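Local coordinates for pesticidal crystal protein Cry4Aa (Bacillus thuringiensis, PDB 2C9K), which promotes colloid-osmotic lysis of insect midgut cells after binding to the epithelium, acting as a mosquito-larvicidal, pore-forming toxin, at residues G254-L259 and T465-L470; H512-Q517 and A580-I585. One frame throughout, in Å; residues are numbered along the deposited sequence.

Contact 1: G254-L259 and T465-L470; sequences GVQSEL and TIYTHL
Tyr467, whose ring meets Gln256 across this contact, is gripped at both ends of its backbone: its N donates to Thr472 OG1, and its carbonyl O takes a hydrogen bond from Tyr519 OH. What passes between 254-259 and 465-470 is van der Waals contact. Gln256 CG lies 3.7 Å from Tyr467 CE1, meeting the ring at a slant, with CB close behind. The Gln256 chain leaves with CG anti to its own N (chi1 -175°) and then bends at chi2, which puts its methylenes rather than its amide against the tyrosine; amide and ring planes are 59° apart. Leu470 makes the other half. Its CB sits 3.8 Å from Gly254 O, an approach that the glycine backbone, with no side chain of its own, allows, while CD1 reaches along the backbone to within 3.9 Å of Val255 N. The contact lies where the stretch after helix 222-240 adds strand 255-256 as a parallel edge beside strand 471-475, just past the loop that follows strand 450-457; Gly254 and Gln256 bond to Thr471, Gln256 also to Gln473, and helix 5-16 packs nearby against Ser257 and Leu259.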
loop_
_atom_site.group_PDB
_atom_site.type_symbol
_atom_site.label_atom_id
_atom_site.label_comp_id
_atom_site.label_asym_id
_atom_site.label_seq_id
_atom_site.Cartn_x
_atom_site.Cartn_y
_atom_site.Cartn_z
ATOM N N GLY A 254 -14.176 15.054 -2.947
ATOM C CA GLY A 254 -12.754 14.756 -3.017
ATOM C C GLY A 254 -12.263 14.100 -1.741
ATOM O O GLY A 254 -12.917 14.196 -0.704
ATOM N N VAL A 255 -11.110 13.440 -1.804
ATOM C CA VAL A 255 -10.585 12.747 -0.634
ATOM C C VAL A 255 -9.085 12.637 -0.618
ATOM O O VAL A 255 -8.470 12.364 -1.643
ATOM C CB VAL A 255 -11.049 11.280 -0.569
ATOM C CG1 VAL A 255 -11.253 10.870 0.883
ATOM C CG2 VAL A 255 -12.278 11.064 -1.424
ATOM N N GLN A 256 -8.500 12.804 0.560
ATOM C CA GLN A 256 -7.063 12.651 0.708
ATOM C C GLN A 256 -6.882 11.360 1.503
ATOM O O GLN A 256 -7.269 11.282 2.665
ATOM C CB GLN A 256 -6.460 13.838 1.461
ATOM C CG GLN A 256 -4.943 13.810 1.550
ATOM C CD GLN A 256 -4.286 13.658 0.187
ATOM O OE1 GLN A 256 -4.349 12.594 -0.438
ATOM N NE2 GLN A 256 -3.651 14.727 -0.284
ATOM N N SER A 257 -6.317 10.338 0.874
ATOM C CA SER A 257 -6.121 9.069 1.553
ATOM C C SER A 257 -4.662 8.647 1.500
ATOM O O SER A 257 -3.872 9.253 0.784
ATOM C CB SER A 257 -6.985 7.995 0.899
ATOM O OG SER A 257 -6.542 7.746 -0.416
ATOM N N GLU A 258 -4.312 7.612 2.260
ATOM C CA GLU A 258 -2.942 7.114 2.285
ATOM C C GLU A 258 -2.888 5.591 2.398
ATOM O O GLU A 258 -3.873 4.946 2.745
ATOM C CB GLU A 258 -2.167 7.771 3.435
ATOM C CG GLU A 258 -2.713 7.513 4.841
ATOM C CD GLU A 258 -2.095 8.447 5.897
ATOM O OE1 GLU A 258 -2.108 8.097 7.096
ATOM O OE2 GLU A 258 -1.610 9.543 5.534
ATOM N N LEU A 259 -1.735 5.017 2.084
ATOM C CA LEU A 259 -1.546 3.574 2.145
ATOM C C LEU A 259 -0.551 3.316 3.277
ATOM O O LEU A 259 0.598 3.756 3.197
ATOM C CB LEU A 259 -0.993 3.080 0.800
ATOM C CG LEU A 259 -1.775 3.502 -0.459
ATOM C CD1 LEU A 259 -0.941 3.257 -1.699
ATOM C CD2 LEU A 259 -3.088 2.746 -0.545
ATOM N N THR A 465 -2.532 15.383 9.376
ATOM C CA THR A 465 -3.294 16.593 9.110
ATOM C C THR A 465 -4.727 16.363 8.646
ATOM O O THR A 465 -5.051 15.393 7.947
ATOM C CB THR A 465 -2.586 17.520 8.102
ATOM O OG1 THR A 465 -2.802 17.042 6.773
ATOM C CG2 THR A 465 -1.092 17.562 8.392
ATOM N N ILE A 466 -5.585 17.279 9.075
ATOM C CA ILE A 466 -6.989 17.257 8.733
ATOM C C ILE A 466 -7.176 18.468 7.842
ATOM O O ILE A 466 -6.912 19.595 8.260
ATOM C CB ILE A 466 -7.851 17.361 10.012
ATOM C CG1 ILE A 466 -7.618 16.100 10.861
ATOM C CG2 ILE A 466 -9.320 17.533 9.653
ATOM C CD1 ILE A 466 -8.331 16.049 12.183
ATOM N N TYR A 467 -7.590 18.235 6.605
ATOM C CA TYR A 467 -7.790 19.326 5.674
ATOM C C TYR A 467 -9.196 19.890 5.791
ATOM O O TYR A 467 -10.083 19.268 6.369
ATOM C CB TYR A 467 -7.509 18.858 4.248
ATOM C CG TYR A 467 -6.104 18.318 4.067
ATOM C CD1 TYR A 467 -5.841 16.951 4.161
ATOM C CD2 TYR A 467 -5.032 19.185 3.839
ATOM C CE1 TYR A 467 -4.549 16.463 4.033
ATOM C CE2 TYR A 467 -3.734 18.713 3.715
ATOM C CZ TYR A 467 -3.493 17.351 3.810
ATOM O OH TYR A 467 -2.198 16.883 3.690
ATOM N N THR A 468 -9.390 21.076 5.231
ATOM C CA THR A 468 -10.674 21.767 5.295
ATOM C C THR A 468 -11.446 21.851 3.987
ATOM O O THR A 468 -12.617 22.211 3.992
ATOM C CB THR A 468 -10.479 23.212 5.772
ATOM O OG1 THR A 468 -9.693 23.918 4.804
ATOM C CG2 THR A 468 -9.765 23.246 7.108
ATOM N N HIS A 469 -10.789 21.538 2.873
ATOM C CA HIS A 469 -11.416 21.636 1.559
ATOM C C HIS A 469 -11.760 20.308 0.909
ATOM O O HIS A 469 -11.958 20.243 -0.307
ATOM C CB HIS A 469 -10.515 22.428 0.611
ATOM C CG HIS A 469 -9.260 21.705 0.226
ATOM N ND1 HIS A 469 -8.314 21.312 1.147
ATOM C CD2 HIS A 469 -8.812 21.280 -0.977
ATOM C CE1 HIS A 469 -7.338 20.673 0.529
ATOM N NE2 HIS A 469 -7.615 20.640 -0.760
ATOM N N LEU A 470 -11.814 19.249 1.703
ATOM C CA LEU A 470 -12.156 17.937 1.181
ATOM C C LEU A 470 -12.183 16.917 2.317
ATOM O O LEU A 470 -11.793 17.217 3.440
ATOM C CB LEU A 470 -11.156 17.519 0.097
ATOM C CG LEU A 470 -9.846 16.833 0.490
ATOM C CD1 LEU A 470 -9.047 16.554 -0.765
ATOM C CD2 LEU A 470 -9.053 17.693 1.451
#

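Contact 2: H512-Q517 and A580-I585; sequences HSNFQQ and APNQNI
His512 has the most surface buried here and is held to 580-585 through both backbone and ring. Its N donates to Gln583 O at 3.1 Å in a nearly straight bond (169°), while ND1 donates to Ala580 O at 3.0 Å. CG lies anti to the backbone N (chi1 -164°), which carries the imidazole over to the start of the turn. Ala580 O is close to the ring plane, but ND1 comes in from above the carbonyl's own plane; Gln583 N reaches the same oxygen from the other face, closing the type II turn 580-583. NE2, at the far side of the ring, is hydrogen-bonded to Tyr519 OH, and the two bonds together fix the ring's rotation. Ile585 CD1 packs 4.2 Å from His512 CB.

Pro581 and Asn582 fill the two central places of that turn, Asn582 with the positive phi such a place requires. Asn582 N donates to Ser513 O, which also receives a CA-H contact from Pro581. The proline ring packs along the 514-515 backbone. Further out, Asn582 ND2 donates to Asn514 OD1 at 3.0 Å, the two amides side by side and only 19° from parallel.

The bonding thus comprises two backbone bonds, one from the histidine ring to a carbonyl, and one between two asparagine amides. Tyr519 OH must give its proton to the carbonyl of Tyr467, so NE2 is left to donate to the hydroxyl oxygen. With ND1 donating too, both ring nitrogens would carry hydrogen, which would favour a charged imidazolium.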
loop_
_atom_site.group_PDB
_atom_site.type_symbol
_atom_site.label_atom_id
_atom_site.label_comp_id
_atom_site.label_asym_id
_atom_site.label_seq_id
_atom_site.Cartn_x
_atom_site.Cartn_y
_atom_site.Cartn_z
ATOM N N HIS A 512 -4.548 19.976 12.945
ATOM C CA HIS A 512 -5.438 20.634 12.005
ATOM C C HIS A 512 -4.665 21.541 11.053
ATOM O O HIS A 512 -3.512 21.894 11.320
ATOM C CB HIS A 512 -6.491 21.458 12.750
ATOM C CG HIS A 512 -7.662 21.843 11.902
ATOM N ND1 HIS A 512 -8.220 23.104 11.923
ATOM C CD2 HIS A 512 -8.377 21.135 10.997
ATOM C CE1 HIS A 512 -9.225 23.155 11.068
ATOM N NE2 HIS A 512 -9.341 21.973 10.493
ATOM N N SER A 513 -5.301 21.905 9.941
ATOM C CA SER A 513 -4.689 22.796 8.958
ATOM C C SER A 513 -4.610 24.205 9.531
ATOM O O SER A 513 -5.079 24.460 10.643
ATOM C CB SER A 513 -5.516 22.825 7.683
ATOM O OG SER A 513 -5.652 21.521 7.165
ATOM N N ASN A 514 -4.019 25.124 8.775
ATOM C CA ASN A 514 -3.887 26.495 9.247
ATOM C C ASN A 514 -5.137 27.312 8.942
ATOM O O ASN A 514 -5.059 28.453 8.488
ATOM C CB ASN A 514 -2.652 27.141 8.624
ATOM C CG ASN A 514 -2.411 28.538 9.129
ATOM O OD1 ASN A 514 -2.565 28.817 10.314
ATOM N ND2 ASN A 514 -2.017 29.429 8.228
ATOM N N PHE A 515 -6.296 26.706 9.190
ATOM C CA PHE A 515 -7.576 27.371 8.968
ATOM C C PHE A 515 -8.585 27.005 10.048
ATOM O O PHE A 515 -8.266 26.310 11.008
ATOM C CB PHE A 515 -8.152 27.004 7.592
ATOM C CG PHE A 515 -7.225 27.288 6.458
ATOM C CD1 PHE A 515 -6.219 26.391 6.127
ATOM C CD2 PHE A 515 -7.334 28.465 5.736
ATOM C CE1 PHE A 515 -5.329 26.664 5.089
ATOM C CE2 PHE A 515 -6.448 28.751 4.697
ATOM C CZ PHE A 515 -5.444 27.850 4.373
ATOM N N GLN A 516 -9.807 27.492 9.882
ATOM C CA GLN A 516 -10.877 27.209 10.819
ATOM C C GLN A 516 -11.944 26.401 10.099
ATOM O O GLN A 516 -12.304 26.722 8.977
ATOM C CB GLN A 516 -11.472 28.509 11.330
ATOM C CG GLN A 516 -12.691 28.316 12.180
ATOM C CD GLN A 516 -12.712 29.279 13.325
ATOM O OE1 GLN A 516 -11.851 29.221 14.211
ATOM N NE2 GLN A 516 -13.688 30.186 13.322
ATOM N N GLN A 517 -12.451 25.355 10.740
ATOM C CA GLN A 517 -13.467 24.529 10.113
ATOM C C GLN A 517 -14.315 23.726 11.082
ATOM O O GLN A 517 -13.918 23.477 12.230
ATOM C CB GLN A 517 -12.816 23.547 9.140
ATOM C CG GLN A 517 -12.887 23.969 7.698
ATOM C CD GLN A 517 -14.282 23.873 7.113
ATOM O OE1 GLN A 517 -15.271 24.234 7.754
ATOM N NE2 GLN A 517 -14.362 23.407 5.877
ATOM N N ALA A 580 -9.508 24.879 15.461
ATOM C CA ALA A 580 -8.869 26.148 15.162
ATOM C C ALA A 580 -7.628 25.837 14.342
ATOM O O ALA A 580 -7.221 24.687 14.239
ATOM C CB ALA A 580 -8.494 26.868 16.448
ATOM N N PRO A 581 -7.011 26.863 13.744
ATOM C CA PRO A 581 -5.809 26.686 12.927
ATOM C C PRO A 581 -4.659 26.022 13.657
ATOM O O PRO A 581 -4.301 26.427 14.756
ATOM C CB PRO A 581 -5.468 28.112 12.511
ATOM C CG PRO A 581 -6.820 28.763 12.436
ATOM C CD PRO A 581 -7.460 28.265 13.702
ATOM N N ASN A 582 -4.090 24.996 13.036
ATOM C CA ASN A 582 -2.953 24.274 13.601
ATOM C C ASN A 582 -3.191 23.715 14.996
ATOM O O ASN A 582 -2.245 23.526 15.753
ATOM C CB ASN A 582 -1.740 25.197 13.642
ATOM C CG ASN A 582 -1.776 26.217 12.544
ATOM O OD1 ASN A 582 -1.884 25.872 11.373
ATOM N ND2 ASN A 582 -1.702 27.486 12.914
ATOM N N GLN A 583 -4.445 23.445 15.333
ATOM C CA GLN A 583 -4.768 22.914 16.646
ATOM C C GLN A 583 -4.383 21.450 16.781
ATOM O O GLN A 583 -4.742 20.632 15.935
ATOM C CB GLN A 583 -6.262 23.087 16.919
ATOM C CG GLN A 583 -6.784 22.257 18.072
ATOM C CD GLN A 583 -8.231 22.562 18.403
ATOM O OE1 GLN A 583 -9.022 22.915 17.529
ATOM N NE2 GLN A 583 -8.590 22.408 19.668
ATOM N N ASN A 584 -3.643 21.118 17.834
ATOM C CA ASN A 584 -3.259 19.727 18.062
ATOM C C ASN A 584 -4.508 19.046 18.636
ATOM O O ASN A 584 -5.089 19.508 19.616
ATOM C CB ASN A 584 -2.090 19.639 19.043
ATOM C CG ASN A 584 -1.482 18.247 19.104
ATOM O OD1 ASN A 584 -0.879 17.779 18.137
ATOM N ND2 ASN A 584 -1.637 17.580 20.243
ATOM N N ILE A 585 -4.926 17.953 18.016
ATOM C CA ILE A 585 -6.134 17.265 18.439
ATOM C C ILE A 585 -5.902 15.863 18.961
ATOM O O ILE A 585 -5.121 15.111 18.394
ATOM C CB ILE A 585 -7.117 17.170 17.265
ATOM C CG1 ILE A 585 -7.306 18.559 16.638
ATOM C CG2 ILE A 585 -8.434 16.592 17.736
ATOM C CD1 ILE A 585 -7.978 18.527 15.284
#

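Contact 1 is the buried one, where strand 255-256, after helix 222-240, meets the loop between strands 450-457 and 471-475; contact 2 lies farther from the chain's centre, mostly at the surface, and ties the loop between strands 505-511 and 517-527 to the turn leading into strand 584-591. Their chemistry follows: aliphatic and aromatic packing in the first, a set of directed hydrogen bonds in the second. The two touch directly, for segments 465-470 and 512-517 run against each other. Ser513 OG probably bonds to Ile466 O and Gln517 NE2 to Thr468 O, while Tyr519 of strand 517-527 serves both, holding Tyr467 O on one side and His512 on the other.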